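Local structure of regulator of polyketide synthase expression (Bifidobacterium adolescentis, 3ONQ) at residues 122-130 with 139-150; 163-171 with 245-253. The protein is of uncharacterised function but probably regulates transcription through a PucR-type C-terminal helix-turn-helix domain, perhaps of polyketide synthase genes. All blocks are in the same frame, centred on the assembly; numbering follows the deposited sequence.

Contact 1 (122-130 with 139-150); sequences EPLYLSPVR and ALRETMFSLQAA. With SO4 (sulfate ion), chain P; SO4 (sulfate ion), chain O.
Tyr-125 lies with one ring face against the helix 139-149, and this is where the contact is tightest. Ser-146 covers that face: Ser-146 CB stands 3.7 Å from the centroid of the Tyr-125 ring, 23° off the normal, in a CH-pi contact, and Ser-146 OG comes within 3.2 Å of Tyr-125 CE1. That hydroxyl is tied down to Glu-142 O, which takes Ser-146 N from the other side of its plane. At the ring edge, near its plane, Thr-143 OG1 approaches Tyr-125 CD2 to 3.4 Å while donating back to Ala-139 O. The ring reaches this place because CG is anti to the backbone N, and the phenol oxygen goes on to bond Ala-162 O. Toward the start of the strand the packing turns apolar: Leu-147 CD2 sits 4.0 Å from Tyr-125 CB, and Pro-123 CG rests 3.6 Å from Ala-150 CB. This is the first half of a beta-alpha-beta unit, strand 124-131 followed by helix 132-149, before strand 160-161 closes it in parallel; helix 139-149 runs at 149° to strand 124-126, nearly antiparallel. The far end is more open and polar. There Arg-130, partly exposed, meets Glu-142 side-on, the two flat groups nearly coplanar: Arg-130 NE gives a 2.8 Å bond to Glu-142 OE2, and NH2 an equally short, nearly straight one to OE1 on its syn lone pair. Glu-142 CG lies between its own backbone N and carbonyl carbon (chi1 65°), and the chain then extends past Ser-127 and Pro-128 to meet the guanidinium. The remaining nitrogen turns to two sulfate ions, probably from the crystallisation liquor: Arg-130 NH1 holds O1 of the chain P sulfate at 3.0 Å and only weakly reaches O4 of the chain O sulfate.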
loop_
_atom_site.group_PDB
_atom_site.type_symbol
_atom_site.label_atom_id
_atom_site.label_comp_id
_atom_site.label_asym_id
_atom_site.label_seq_id
_atom_site.Cartn_x
_atom_site.Cartn_y
_atom_site.Cartn_z
ATOM N N GLU B 122 -5.233 -26.327 -25.025
ATOM C CA GLU B 122 -5.399 -25.006 -24.435
ATOM C C GLU B 122 -4.125 -24.590 -23.694
ATOM O O GLU B 122 -3.345 -25.429 -23.258
ATOM C CB GLU B 122 -6.591 -24.996 -23.469
ATOM C CG GLU B 122 -7.891 -25.554 -24.056
ATOM C CD GLU B 122 -8.398 -24.750 -25.247
ATOM O OE1 GLU B 122 -8.025 -23.561 -25.377
ATOM O OE2 GLU B 122 -9.176 -25.312 -26.054
ATOM N N PRO B 123 -3.909 -23.280 -23.558
ATOM C CA PRO B 123 -2.741 -22.766 -22.843
ATOM C C PRO B 123 -2.707 -23.200 -21.383
ATOM O O PRO B 123 -3.739 -23.473 -20.766
ATOM C CB PRO B 123 -2.927 -21.250 -22.940
ATOM C CG PRO B 123 -3.707 -21.070 -24.203
ATOM C CD PRO B 123 -4.687 -22.201 -24.187
ATOM N N LEU B 124 -1.495 -23.274 -20.852
ATOM C CA LEU B 124 -1.232 -23.639 -19.480
ATOM C C LEU B 124 -0.193 -22.631 -18.999
ATOM O O LEU B 124 0.762 -22.339 -19.725
ATOM C CB LEU B 124 -0.658 -25.056 -19.445
ATOM C CG LEU B 124 -0.149 -25.635 -18.134
ATOM C CD1 LEU B 124 -1.312 -25.900 -17.192
ATOM C CD2 LEU B 124 0.629 -26.915 -18.383
ATOM N N TYR B 125 -0.375 -22.085 -17.798
ATOM C CA TYR B 125 0.573 -21.105 -17.259
ATOM C C TYR B 125 1.062 -21.464 -15.855
ATOM O O TYR B 125 0.267 -21.842 -14.994
ATOM C CB TYR B 125 -0.052 -19.707 -17.244
ATOM C CG TYR B 125 0.863 -18.641 -16.674
ATOM C CD1 TYR B 125 1.757 -17.974 -17.489
ATOM C CD2 TYR B 125 0.853 -18.326 -15.310
ATOM C CE1 TYR B 125 2.611 -16.998 -16.978
ATOM C CE2 TYR B 125 1.704 -17.336 -14.790
ATOM C CZ TYR B 125 2.581 -16.681 -15.637
ATOM O OH TYR B 125 3.439 -15.711 -15.169
ATOM N N LEU B 126 2.371 -21.335 -15.636
ATOM C CA LEU B 126 2.997 -21.594 -14.339
ATOM C C LEU B 126 3.592 -20.300 -13.797
ATOM O O LEU B 126 4.425 -19.696 -14.454
ATOM C CB LEU B 126 4.116 -22.644 -14.488
ATOM C CG LEU B 126 4.968 -22.919 -13.233
ATOM C CD1 LEU B 126 4.107 -23.469 -12.096
ATOM C CD2 LEU B 126 6.148 -23.866 -13.494
ATOM N N SER B 127 3.173 -19.861 -12.611
ATOM C CA SER B 127 3.643 -18.574 -12.081
ATOM C C SER B 127 4.968 -18.705 -11.347
ATOM O O SER B 127 5.337 -19.794 -10.936
ATOM C CB SER B 127 2.620 -17.977 -11.111
ATOM O OG SER B 127 2.831 -18.463 -9.795
ATOM N N PRO B 128 5.683 -17.581 -11.161
ATOM C CA PRO B 128 6.844 -17.583 -10.269
ATOM C C PRO B 128 6.412 -17.826 -8.820
ATOM O O PRO B 128 5.218 -17.754 -8.496
ATOM C CB PRO B 128 7.404 -16.154 -10.407
ATOM C CG PRO B 128 6.795 -15.606 -11.661
ATOM C CD PRO B 128 5.459 -16.261 -11.782
ATOM N N VAL B 129 7.375 -18.114 -7.955
ATOM C CA VAL B 129 7.095 -18.232 -6.521
ATOM C C VAL B 129 6.835 -16.835 -5.965
ATOM O O VAL B 129 7.496 -15.871 -6.355
ATOM C CB VAL B 129 8.264 -18.893 -5.761
ATOM C CG1 VAL B 129 7.977 -18.953 -4.254
ATOM C CG2 VAL B 129 8.513 -20.289 -6.287
ATOM N N ARG B 130 5.848 -16.719 -5.079
ATOM C CA ARG B 130 5.529 -15.440 -4.448
ATOM C C ARG B 130 5.314 -15.695 -2.953
ATOM O O ARG B 130 5.133 -16.844 -2.539
ATOM C CB ARG B 130 4.284 -14.814 -5.086
ATOM C CG ARG B 130 4.340 -14.692 -6.600
ATOM C CD ARG B 130 4.615 -13.265 -7.036
ATOM N NE ARG B 130 4.673 -13.107 -8.487
ATOM C CZ ARG B 130 5.696 -12.540 -9.120
ATOM N NH1 ARG B 130 6.737 -12.095 -8.422
ATOM N NH2 ARG B 130 5.689 -12.419 -10.440
ATOM N N ALA B 139 0.175 -14.055 -7.719
ATOM C CA ALA B 139 0.302 -15.303 -8.473
ATOM C C ALA B 139 -0.986 -15.642 -9.216
ATOM O O ALA B 139 -0.970 -15.995 -10.396
ATOM C CB ALA B 139 0.704 -16.467 -7.538
ATOM N N LEU B 140 -2.112 -15.547 -8.527
ATOM C CA LEU B 140 -3.385 -15.840 -9.171
ATOM C C LEU B 140 -3.729 -14.844 -10.292
ATOM O O LEU B 140 -4.240 -15.229 -11.339
ATOM C CB LEU B 140 -4.505 -15.919 -8.140
ATOM C CG LEU B 140 -4.450 -17.197 -7.291
ATOM C CD1 LEU B 140 -5.400 -17.127 -6.082
ATOM C CD2 LEU B 140 -4.800 -18.385 -8.159
ATOM N N ARG B 141 -3.457 -13.568 -10.074
ATOM C CA ARG B 141 -3.789 -12.578 -11.080
ATOM C C ARG B 141 -2.868 -12.656 -12.311
ATOM O O ARG B 141 -3.344 -12.612 -13.441
ATOM C CB ARG B 141 -3.835 -11.175 -10.476
ATOM C CG ARG B 141 -5.089 -10.955 -9.625
ATOM C CD ARG B 141 -5.143 -9.567 -9.004
ATOM N NE ARG B 141 -5.158 -8.483 -9.985
ATOM C CZ ARG B 141 -6.265 -7.975 -10.525
ATOM N NH1 ARG B 141 -7.453 -8.462 -10.191
ATOM N NH2 ARG B 141 -6.187 -6.979 -11.400
ATOM N N GLU B 142 -1.564 -12.802 -12.113
ATOM C CA GLU B 142 -0.687 -12.920 -13.277
ATOM C C GLU B 142 -1.047 -14.170 -14.067
ATOM O O GLU B 142 -0.914 -14.200 -15.300
ATOM C CB GLU B 142 0.799 -12.903 -12.896
ATOM C CG GLU B 142 1.278 -14.097 -12.063
ATOM C CD GLU B 142 2.619 -13.811 -11.383
ATOM O OE1 GLU B 142 3.421 -13.029 -11.932
ATOM O OE2 GLU B 142 2.866 -14.349 -10.287
ATOM N N THR B 143 -1.520 -15.196 -13.362
ATOM C CA THR B 143 -1.952 -16.428 -14.017
ATOM C C THR B 143 -3.228 -16.172 -14.825
ATOM O O THR B 143 -3.308 -16.513 -16.007
ATOM C CB THR B 143 -2.163 -17.569 -13.013
ATOM O OG1 THR B 143 -0.907 -17.909 -12.409
ATOM C CG2 THR B 143 -2.721 -18.806 -13.709
HETATM N N MSE B 144 -4.217 -15.555 -14.191
HETATM C CA MSE B 144 -5.441 -15.170 -14.890
HETATM C C MSE B 144 -5.159 -14.335 -16.154
HETATM O O MSE B 144 -5.632 -14.660 -17.238
HETATM C CB MSE B 144 -6.373 -14.387 -13.973
HETATM C CG MSE B 144 -7.542 -13.685 -14.732
HETATM SE SE MSE B 144 -8.596 -12.613 -13.488
HETATM C CE MSE B 144 -7.341 -11.129 -13.275
ATOM N N PHE B 145 -4.419 -13.244 -16.005
ATOM C CA PHE B 145 -4.130 -12.379 -17.149
ATOM C C PHE B 145 -3.311 -13.070 -18.253
ATOM O O PHE B 145 -3.532 -12.812 -19.438
ATOM C CB PHE B 145 -3.420 -11.103 -16.708
ATOM C CG PHE B 145 -4.338 -10.049 -16.138
ATOM C CD1 PHE B 145 -5.257 -9.402 -16.945
ATOM C CD2 PHE B 145 -4.230 -9.666 -14.807
ATOM C CE1 PHE B 145 -6.085 -8.405 -16.436
ATOM C CE2 PHE B 145 -5.046 -8.684 -14.287
ATOM C CZ PHE B 145 -5.978 -8.050 -15.096
ATOM N N SER B 146 -2.365 -13.925 -17.867
ATOM C CA SER B 146 -1.561 -14.668 -18.843
ATOM C C SER B 146 -2.440 -15.586 -19.678
ATOM O O SER B 146 -2.279 -15.671 -20.890
ATOM C CB SER B 146 -0.440 -15.491 -18.176
ATOM O OG SER B 146 0.594 -14.655 -17.683
ATOM N N LEU B 147 -3.385 -16.254 -19.028
ATOM C CA LEU B 147 -4.254 -17.182 -19.736
ATOM C C LEU B 147 -5.174 -16.416 -20.679
ATOM O O LEU B 147 -5.419 -16.866 -21.785
ATOM C CB LEU B 147 -5.066 -18.041 -18.755
ATOM C CG LEU B 147 -4.254 -19.081 -17.960
ATOM C CD1 LEU B 147 -5.075 -19.684 -16.801
ATOM C CD2 LEU B 147 -3.713 -20.208 -18.857
ATOM N N GLN B 148 -5.677 -15.261 -20.246
ATOM C CA GLN B 148 -6.500 -14.413 -21.114
ATOM C C GLN B 148 -5.692 -13.818 -22.283
ATOM O O GLN B 148 -6.233 -13.538 -23.343
ATOM C CB GLN B 148 -7.156 -13.287 -20.307
ATOM C CG GLN B 148 -8.197 -13.770 -19.301
ATOM C CD GLN B 148 -8.954 -12.631 -18.641
ATOM O OE1 GLN B 148 -8.358 -11.645 -18.200
ATOM N NE2 GLN B 148 -10.282 -12.761 -18.573
ATOM N N ALA B 149 -4.398 -13.624 -22.071
ATOM C CA ALA B 149 -3.513 -13.025 -23.069
ATOM C C ALA B 149 -3.005 -14.053 -24.098
ATOM O O ALA B 149 -2.722 -13.713 -25.247
ATOM C CB ALA B 149 -2.324 -12.349 -22.356
ATOM N N ALA B 150 -2.909 -15.307 -23.679
ATOM C CA ALA B 150 -2.308 -16.372 -24.485
ATOM C C ALA B 150 -2.767 -16.450 -25.947
ATOM O O ALA B 150 -1.970 -16.768 -26.815
ATOM C CB ALA B 150 -2.487 -17.725 -23.801
HETATM S S SO4 P . 6.994 -11.561 -4.053
HETATM O O1 SO4 P . 7.243 -11.736 -5.487
HETATM O O2 SO4 P . 7.963 -12.346 -3.290
HETATM O O3 SO4 P . 7.146 -10.152 -3.709
HETATM O O4 SO4 P . 5.646 -12.007 -3.715
HETATM S S SO4 O . 9.414 -8.839 -9.880
HETATM O O1 SO4 O . 9.898 -9.914 -10.746
HETATM O O2 SO4 O . 10.372 -8.607 -8.802
HETATM O O3 SO4 O . 9.266 -7.602 -10.644
HETATM O O4 SO4 O . 8.126 -9.226 -9.312
#

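Contact 2 (163-171 with 245-253); sequences DELLPERAL and RDAYVLTTA
Arg-245 and Glu-168 meet end-on, guanidinium to carboxylate, with their planes 27° apart. Arg-245 NH1 bonds Glu-168 OE2 on its syn lone pair at 2.8 Å, and Arg-245 NH2 reaches Glu-168 OE1 at 3.0 Å in a nearly straight bond of 171°. Arg-245 NH2 also donates to the backbone, meeting Glu-164 O at 2.9 Å in the carbonyl plane. A water adds a second link by donating to Glu-164 O and accepting from Arg-245 NE, so this carbonyl just ahead of helix 166-171 is held twice; NH1 also bonds a glycerol, probably from the crystallisation liquor. Both chains bend at chi2 to get there, and the Arg-245 guanidinium has Val-249 CG2 over one face. Next to the salt bridge, Pro-167 is a knob in the hole formed by Arg-245, Tyr-248, Val-249 and Thr-252. Pro-167 CG lies 3.6 Å from Tyr-248 CE2, and Pro-167 CB lies 3.5 Å from Thr-252 OG1. That hydroxyl donates to Tyr-248 O and also bonds Tyr-248 OH of the second subunit, whose ring meets Tyr-248 here. Further out, Glu-164 is anchored through its carboxylate to Arg-161 N and Ser-157 OG. Helices 166-171 and 245-253 run at 44°, 9.8 Å apart at closest approach; Glu-168 also touches Ala-149, while helix 244-261, in the PucR-type helix-turn-helix region, leans on helices 175-190 and 198-207.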
loop_
_atom_site.group_PDB
_atom_site.type_symbol
_atom_site.label_atom_id
_atom_site.label_comp_id
_atom_site.label_asym_id
_atom_site.label_seq_id
_atom_site.Cartn_x
_atom_site.Cartn_y
_atom_site.Cartn_z
ATOM N N ASP B 163 7.178 -13.916 -17.496
ATOM C CA ASP B 163 6.946 -12.659 -18.178
ATOM C C ASP B 163 6.712 -12.798 -19.678
ATOM O O ASP B 163 6.918 -11.862 -20.420
ATOM C CB ASP B 163 8.096 -11.692 -17.903
ATOM C CG ASP B 163 9.432 -12.197 -18.418
ATOM O OD1 ASP B 163 10.315 -11.365 -18.662
ATOM O OD2 ASP B 163 9.604 -13.409 -18.572
ATOM N N GLU B 164 6.302 -13.978 -20.115
ATOM C CA GLU B 164 6.099 -14.259 -21.533
ATOM C C GLU B 164 5.058 -13.377 -22.221
ATOM O O GLU B 164 5.166 -13.114 -23.399
ATOM C CB GLU B 164 5.737 -15.723 -21.742
ATOM C CG GLU B 164 6.906 -16.613 -22.040
ATOM C CD GLU B 164 6.486 -18.015 -22.413
ATOM O OE1 GLU B 164 6.254 -18.814 -21.501
ATOM O OE2 GLU B 164 6.384 -18.313 -23.620
ATOM N N LEU B 165 4.026 -12.973 -21.495
ATOM C CA LEU B 165 2.926 -12.192 -22.057
ATOM C C LEU B 165 2.762 -10.737 -21.583
ATOM O O LEU B 165 1.655 -10.239 -21.514
ATOM C CB LEU B 165 1.620 -12.955 -21.892
ATOM C CG LEU B 165 1.548 -14.147 -22.836
ATOM C CD1 LEU B 165 0.770 -15.264 -22.234
ATOM C CD2 LEU B 165 0.963 -13.731 -24.156
ATOM N N LEU B 166 3.854 -10.076 -21.228
ATOM C CA LEU B 166 3.772 -8.745 -20.620
ATOM C C LEU B 166 2.931 -7.741 -21.411
ATOM O O LEU B 166 2.005 -7.132 -20.868
ATOM C CB LEU B 166 5.170 -8.173 -20.347
ATOM C CG LEU B 166 5.903 -8.789 -19.161
ATOM C CD1 LEU B 166 7.242 -8.114 -18.921
ATOM C CD2 LEU B 166 5.024 -8.658 -17.937
ATOM N N PRO B 167 3.255 -7.550 -22.697
ATOM C CA PRO B 167 2.501 -6.496 -23.387
ATOM C C PRO B 167 1.006 -6.808 -23.515
ATOM O O PRO B 167 0.175 -5.922 -23.278
ATOM C CB PRO B 167 3.194 -6.376 -24.761
ATOM C CG PRO B 167 4.131 -7.550 -24.870
ATOM C CD PRO B 167 4.337 -8.138 -23.506
ATOM N N GLU B 168 0.658 -8.036 -23.878
ATOM C CA GLU B 168 -0.754 -8.392 -23.984
ATOM C C GLU B 168 -1.462 -8.245 -22.623
ATOM O O GLU B 168 -2.606 -7.777 -22.548
ATOM C CB GLU B 168 -0.917 -9.809 -24.533
ATOM C CG GLU B 168 -0.441 -9.971 -25.966
ATOM C CD GLU B 168 1.075 -10.075 -26.097
ATOM O OE1 GLU B 168 1.785 -10.202 -25.074
ATOM O OE2 GLU B 168 1.549 -10.041 -27.241
ATOM N N ARG B 169 -0.772 -8.630 -21.551
ATOM C CA ARG B 169 -1.318 -8.449 -20.211
ATOM C C ARG B 169 -1.521 -6.976 -19.916
ATOM O O ARG B 169 -2.560 -6.577 -19.388
ATOM C CB ARG B 169 -0.405 -9.084 -19.156
ATOM C CG ARG B 169 -0.472 -10.611 -19.145
ATOM C CD ARG B 169 0.653 -11.207 -18.304
ATOM N NE ARG B 169 0.704 -10.594 -16.975
ATOM C CZ ARG B 169 1.713 -10.751 -16.125
ATOM N NH1 ARG B 169 2.740 -11.534 -16.457
ATOM N NH2 ARG B 169 1.694 -10.144 -14.940
ATOM N N ALA B 170 -0.526 -6.163 -20.253
ATOM C CA ALA B 170 -0.657 -4.722 -20.066
ATOM C C ALA B 170 -1.843 -4.165 -20.856
ATOM O O ALA B 170 -2.610 -3.342 -20.336
ATOM C CB ALA B 170 0.642 -4.004 -20.420
ATOM N N LEU B 171 -2.029 -4.636 -22.091
ATOM C CA LEU B 171 -3.190 -4.216 -22.894
ATOM C C LEU B 171 -4.532 -4.581 -22.232
ATOM O O LEU B 171 -5.541 -3.913 -22.450
ATOM C CB LEU B 171 -3.146 -4.815 -24.304
ATOM C CG LEU B 171 -2.058 -4.275 -25.241
ATOM C CD1 LEU B 171 -1.891 -5.196 -26.439
ATOM C CD2 LEU B 171 -2.372 -2.834 -25.673
ATOM N N ARG B 245 9.580 -11.071 -31.750
ATOM C CA ARG B 245 8.731 -11.109 -30.561
ATOM C C ARG B 245 9.284 -10.186 -29.489
ATOM O O ARG B 245 8.558 -9.360 -28.949
ATOM C CB ARG B 245 8.583 -12.529 -30.020
ATOM C CG ARG B 245 7.980 -12.591 -28.625
ATOM C CD ARG B 245 6.566 -12.004 -28.584
ATOM N NE ARG B 245 6.031 -11.979 -27.223
ATOM C CZ ARG B 245 4.896 -11.379 -26.871
ATOM N NH1 ARG B 245 4.154 -10.763 -27.777
ATOM N NH2 ARG B 245 4.495 -11.400 -25.613
ATOM N N ASP B 246 10.580 -10.299 -29.203
ATOM C CA ASP B 246 11.187 -9.491 -28.144
ATOM C C ASP B 246 11.137 -8.005 -28.478
ATOM O O ASP B 246 10.959 -7.166 -27.588
ATOM C CB ASP B 246 12.650 -9.901 -27.890
ATOM C CG ASP B 246 12.781 -11.306 -27.342
ATOM O OD1 ASP B 246 11.808 -12.085 -27.423
ATOM O OD2 ASP B 246 13.863 -11.628 -26.823
ATOM N N ALA B 247 11.324 -7.683 -29.757
ATOM C CA ALA B 247 11.308 -6.291 -30.200
ATOM C C ALA B 247 9.942 -5.661 -29.926
ATOM O O ALA B 247 9.842 -4.498 -29.544
ATOM C CB ALA B 247 11.673 -6.188 -31.703
ATOM N N TYR B 248 8.888 -6.436 -30.120
ATOM C CA TYR B 248 7.551 -5.967 -29.782
ATOM C C TYR B 248 7.432 -5.715 -28.269
ATOM O O TYR B 248 6.883 -4.698 -27.851
ATOM C CB TYR B 248 6.498 -6.960 -30.265
ATOM C CG TYR B 248 5.118 -6.653 -29.748
ATOM C CD1 TYR B 248 4.412 -5.553 -30.204
ATOM C CD2 TYR B 248 4.522 -7.462 -28.799
ATOM C CE1 TYR B 248 3.147 -5.269 -29.722
ATOM C CE2 TYR B 248 3.265 -7.194 -28.323
ATOM C CZ TYR B 248 2.585 -6.097 -28.777
ATOM O OH TYR B 248 1.324 -5.836 -28.288
ATOM N N VAL B 249 7.962 -6.627 -27.452
ATOM C CA VAL B 249 8.005 -6.415 -26.001
ATOM C C VAL B 249 8.791 -5.142 -25.639
ATOM O O VAL B 249 8.325 -4.303 -24.875
ATOM C CB VAL B 249 8.603 -7.636 -25.255
ATOM C CG1 VAL B 249 8.697 -7.359 -23.746
ATOM C CG2 VAL B 249 7.768 -8.899 -25.517
ATOM N N LEU B 250 9.972 -4.982 -26.216
ATOM C CA LEU B 250 10.790 -3.811 -25.910
ATOM C C LEU B 250 10.092 -2.503 -26.312
ATOM O O LEU B 250 10.075 -1.524 -25.549
ATOM C CB LEU B 250 12.155 -3.935 -26.583
ATOM C CG LEU B 250 13.103 -4.973 -25.972
ATOM C CD1 LEU B 250 14.195 -5.359 -26.960
ATOM C CD2 LEU B 250 13.713 -4.452 -24.676
ATOM N N THR B 251 9.497 -2.504 -27.497
ATOM C CA THR B 251 8.772 -1.339 -27.999
ATOM C C THR B 251 7.683 -0.957 -26.992
ATOM O O THR B 251 7.498 0.218 -26.676
ATOM C CB THR B 251 8.155 -1.636 -29.389
ATOM O OG1 THR B 251 9.197 -2.006 -30.296
ATOM C CG2 THR B 251 7.401 -0.424 -29.949
ATOM N N THR B 252 6.989 -1.961 -26.468
ATOM C CA THR B 252 5.917 -1.725 -25.507
ATOM C C THR B 252 6.481 -1.126 -24.225
ATOM O O THR B 252 5.957 -0.139 -23.701
ATOM C CB THR B 252 5.131 -3.009 -25.181
ATOM O OG1 THR B 252 4.589 -3.558 -26.387
ATOM C CG2 THR B 252 3.985 -2.707 -24.217
ATOM N N ALA B 253 7.571 -1.704 -23.738
ATOM C CA ALA B 253 8.228 -1.171 -22.550
ATOM C C ALA B 253 8.641 0.304 -22.715
ATOM O O ALA B 253 8.514 1.103 -21.781
ATOM C CB ALA B 253 9.431 -2.038 -22.170
HETATM O O HOH W 1 6.932 -13.818 -25.258
#

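Overall arrangement
Contact 1 comes first along the chain and closes before contact 2 opens; their centres are about 15 Å apart. Helix 166-172 bridges them. It follows strand 160-161, which ends the beta-alpha-beta unit of contact 1, and it packs on helix 132-149: Arg-169 lies against Glu-142 and Ser-146, and Ala-149 CB meets Glu-168 CB at 3.6 Å. It also takes helix 244-261, which belongs to the PucR-type helix-turn-helix region. The two contacts therefore form a continuous path from the mixed sheet to the C-terminal helices. Both also touch the second subunit, so this junction lies beside the interface between two copies of the protein.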